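PDB 2PLJ: lysine/ornithine decarboxylase from Vibrio vulnificus, which catalyses the pyridoxal phosphate-dependent decarboxylation of lysine and ornithine, the latter yielding putrescine. Local coordinates for residues Ala55-Leu60 and Gln403-Asn408. Residues are numbered along the deposited sequence; the frame is centred on the assembly and turned at random.
Sequences APLLLL and QTIALN
Leu58 and Ile405 illustrate how two strands far apart in sequence are joined in parallel: the amide N of Ile405 donates a hydrogen bond to Leu58 O at 2.7 Å, while Leu58 N reaches back to Gln403 O at 2.8 Å. The same alternation runs from Gln403 N on Pro56 O, the longest of the five hydrogen bonds at 3.2 Å, to Leu407 N on Leu60 O. Two of the accepting carbonyls also make CA-H...O contacts: Leu57 CA lies 3.2 Å from Gln403 O, and Thr404 CA approaches Leu58 O. The pairing belongs to the beta domain that accompanies the beta/alpha barrel in fold-type III decarboxylases, and strand 403-407, near the C-terminus, lies between strands 57-61 and 24-26, parallel to both. Side chains then sort onto two faces. On one, Leu57 CD2 nears Gln403 CB at 4.1 Å and also meets Ile405 CG1, and Leu59 lays CD2 alongside Ile405 CB at 4.0 Å; helix 40-53 packs here through Ser49, Ile46 and Phe53. Gln403 runs beside Leu57 in the same direction; with CG anti to the backbone N (chi1 -173°) and the chain extended, OE1 is carried out to a hydrogen bond with Gln25 NE2. On the other face, Thr404 OG1 lies 3.6 Å from Leu58 CD1, Thr404 CG2 touches Leu60 CB, and Leu60 CD2 rests against Ala406 CB, with Val300 of strand 300-312 and Ile65 of helix 62-75 packed against Leu60.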
ATOM      1  N   ALA A  55     -13.169 -10.410  12.577  1.00 19.87           N
ATOM      2  CA  ALA A  55     -12.528  -9.123  12.292  1.00 18.10           C
ATOM      3  C   ALA A  55     -11.169  -9.316  11.615  1.00 17.49           C
ATOM      4  O   ALA A  55     -10.560 -10.373  11.751  1.00 18.82           O
ATOM      5  CB  ALA A  55     -12.379  -8.331  13.603  1.00 16.63           C
ATOM      6  N   PRO A  56     -10.668  -8.297  10.907  1.00 16.90           N
ATOM      7  CA  PRO A  56     -11.316  -6.996  10.677  1.00 15.45           C
ATOM      8  C   PRO A  56     -12.316  -7.014   9.511  1.00 14.94           C
ATOM      9  O   PRO A  56     -12.239  -7.882   8.629  1.00 14.15           O
ATOM     10  CB  PRO A  56     -10.133  -6.067  10.345  1.00 16.29           C
ATOM     11  CG  PRO A  56      -9.123  -6.965   9.691  1.00 16.72           C
ATOM     12  CD  PRO A  56      -9.348  -8.380  10.251  1.00 16.97           C
ATOM     13  N   LEU A  57     -13.225  -6.042   9.518  1.00 13.66           N
ATOM     14  CA  LEU A  57     -14.323  -5.958   8.528  1.00 12.75           C
ATOM     15  C   LEU A  57     -14.445  -4.544   8.024  1.00 13.23           C
ATOM     16  O   LEU A  57     -14.069  -3.592   8.732  1.00 12.83           O
ATOM     17  CB  LEU A  57     -15.662  -6.318   9.194  1.00 13.17           C
ATOM     18  CG  LEU A  57     -15.843  -7.706   9.772  1.00 14.68           C
ATOM     19  CD1 LEU A  57     -17.193  -7.830  10.469  1.00 16.48           C
ATOM     20  CD2 LEU A  57     -15.646  -8.791   8.698  1.00 17.76           C
ATOM     21  N   LEU A  58     -15.027  -4.406   6.834  1.00 12.08           N
ATOM     22  CA  LEU A  58     -15.486  -3.122   6.319  1.00 12.71           C
ATOM     23  C   LEU A  58     -16.993  -3.284   6.026  1.00 13.79           C
ATOM     24  O   LEU A  58     -17.376  -4.128   5.209  1.00 15.51           O
ATOM     25  CB  LEU A  58     -14.723  -2.770   5.050  1.00 13.30           C
ATOM     26  CG  LEU A  58     -13.239  -2.472   5.270  1.00 13.47           C
ATOM     27  CD1 LEU A  58     -12.529  -2.468   3.946  1.00 16.15           C
ATOM     28  CD2 LEU A  58     -13.051  -1.102   5.920  1.00 15.92           C
ATOM     29  N   LEU A  59     -17.829  -2.507   6.709  1.00 12.83           N
ATOM     30  CA  LEU A  59     -19.275  -2.599   6.528  1.00 12.69           C
ATOM     31  C   LEU A  59     -19.715  -1.563   5.491  1.00 12.37           C
ATOM     32  O   LEU A  59     -19.620  -0.361   5.731  1.00 12.31           O
ATOM     33  CB  LEU A  59     -20.030  -2.417   7.855  1.00 12.43           C
ATOM     34  CG  LEU A  59     -19.560  -3.318   9.010  1.00 14.12           C
ATOM     35  CD1 LEU A  59     -20.411  -3.036  10.251  1.00 13.91           C
ATOM     36  CD2 LEU A  59     -19.626  -4.807   8.590  1.00 14.71           C
ATOM     37  N   LEU A  60     -20.184  -2.049   4.358  1.00 12.39           N
ATOM     38  CA  LEU A  60     -20.611  -1.191   3.253  1.00 12.84           C
ATOM     39  C   LEU A  60     -22.136  -1.072   3.238  1.00 13.55           C
ATOM     40  O   LEU A  60     -22.865  -2.065   3.111  1.00 12.62           O
ATOM     41  CB  LEU A  60     -20.126  -1.798   1.932  1.00 13.23           C
ATOM     42  CG  LEU A  60     -20.788  -1.247   0.655  1.00 12.26           C
ATOM     43  CD1 LEU A  60     -20.401   0.256   0.521  1.00 15.33           C
ATOM     44  CD2 LEU A  60     -20.307  -2.072  -0.562  1.00 14.68           C
ATOM     45  N   GLN A 403     -12.372  -8.040   5.424  1.00 16.16           N
ATOM     46  CA  GLN A 403     -13.439  -8.494   4.536  1.00 16.16           C
ATOM     47  C   GLN A 403     -14.514  -7.416   4.470  1.00 15.92           C
ATOM     48  O   GLN A 403     -14.973  -6.908   5.502  1.00 15.54           O
ATOM     49  CB  GLN A 403     -14.042  -9.799   5.072  1.00 15.95           C
ATOM     50  CG  GLN A 403     -15.045 -10.392   4.087  1.00 17.53           C
ATOM     51  CD  GLN A 403     -15.631 -11.729   4.490  1.00 18.26           C
ATOM     52  OE1 GLN A 403     -16.320 -12.356   3.690  1.00 22.49           O
ATOM     53  NE2 GLN A 403     -15.355 -12.183   5.729  1.00 22.35           N
ATOM     54  N   THR A 404     -14.939  -7.082   3.259  1.00 15.03           N
ATOM     55  CA  THR A 404     -16.048  -6.148   3.096  1.00 15.42           C
ATOM     56  C   THR A 404     -17.394  -6.886   3.151  1.00 15.30           C
ATOM     57  O   THR A 404     -17.589  -7.899   2.476  1.00 16.93           O
ATOM     58  CB  THR A 404     -15.893  -5.338   1.781  1.00 16.11           C
ATOM     59  OG1 THR A 404     -14.743  -4.470   1.875  1.00 17.48           O
ATOM     60  CG2 THR A 404     -17.106  -4.450   1.521  1.00 17.78           C
ATOM     61  N   ILE A 405     -18.313  -6.372   3.954  1.00 14.13           N
ATOM     62  CA  ILE A 405     -19.656  -6.950   4.051  1.00 13.48           C
ATOM     63  C   ILE A 405     -20.638  -5.938   3.445  1.00 13.83           C
ATOM     64  O   ILE A 405     -20.766  -4.825   3.958  1.00 13.60           O
ATOM     65  CB  ILE A 405     -20.075  -7.248   5.511  1.00 13.83           C
ATOM     66  CG1 ILE A 405     -19.001  -8.082   6.250  1.00 14.59           C
ATOM     67  CG2 ILE A 405     -21.431  -7.963   5.494  1.00 14.23           C
ATOM     68  CD1 ILE A 405     -18.683  -9.403   5.569  1.00 14.96           C
ATOM     69  N   ALA A 406     -21.308  -6.321   2.352  1.00 13.09           N
ATOM     70  CA  ALA A 406     -22.187  -5.382   1.627  1.00 14.16           C
ATOM     71  C   ALA A 406     -23.606  -5.556   2.143  1.00 14.64           C
ATOM     72  O   ALA A 406     -24.169  -6.685   2.110  1.00 15.01           O
ATOM     73  CB  ALA A 406     -22.133  -5.631   0.113  1.00 14.13           C
ATOM     74  N   LEU A 407     -24.184  -4.438   2.569  1.00 14.63           N
ATOM     75  CA  LEU A 407     -25.530  -4.384   3.143  1.00 15.18           C
ATOM     76  C   LEU A 407     -26.495  -3.514   2.339  1.00 14.71           C
ATOM     77  O   LEU A 407     -26.093  -2.504   1.719  1.00 14.24           O
ATOM     78  CB  LEU A 407     -25.461  -3.811   4.578  1.00 15.61           C
ATOM     79  CG  LEU A 407     -24.363  -4.344   5.518  1.00 20.09           C
ATOM     80  CD1 LEU A 407     -24.213  -3.456   6.754  1.00 23.44           C
ATOM     81  CD2 LEU A 407     -24.715  -5.741   5.902  1.00 20.97           C
ATOM     82  N   ASN A 408     -27.773  -3.911   2.341  1.00 14.52           N
ATOM     83  CA  ASN A 408     -28.845  -3.036   1.832  1.00 14.93           C
ATOM     84  C   ASN A 408     -28.786  -2.760   0.338  1.00 15.33           C
ATOM     85  O   ASN A 408     -29.347  -1.749  -0.122  1.00 15.09           O
ATOM     86  CB  ASN A 408     -28.926  -1.708   2.614  1.00 15.29           C
ATOM     87  CG  ASN A 408     -29.087  -1.912   4.106  1.00 16.60           C
ATOM     88  OD1 ASN A 408     -29.800  -2.832   4.558  1.00 17.50           O
ATOM     89  ND2 ASN A 408     -28.402  -1.082   4.897  1.00 18.17           N
TER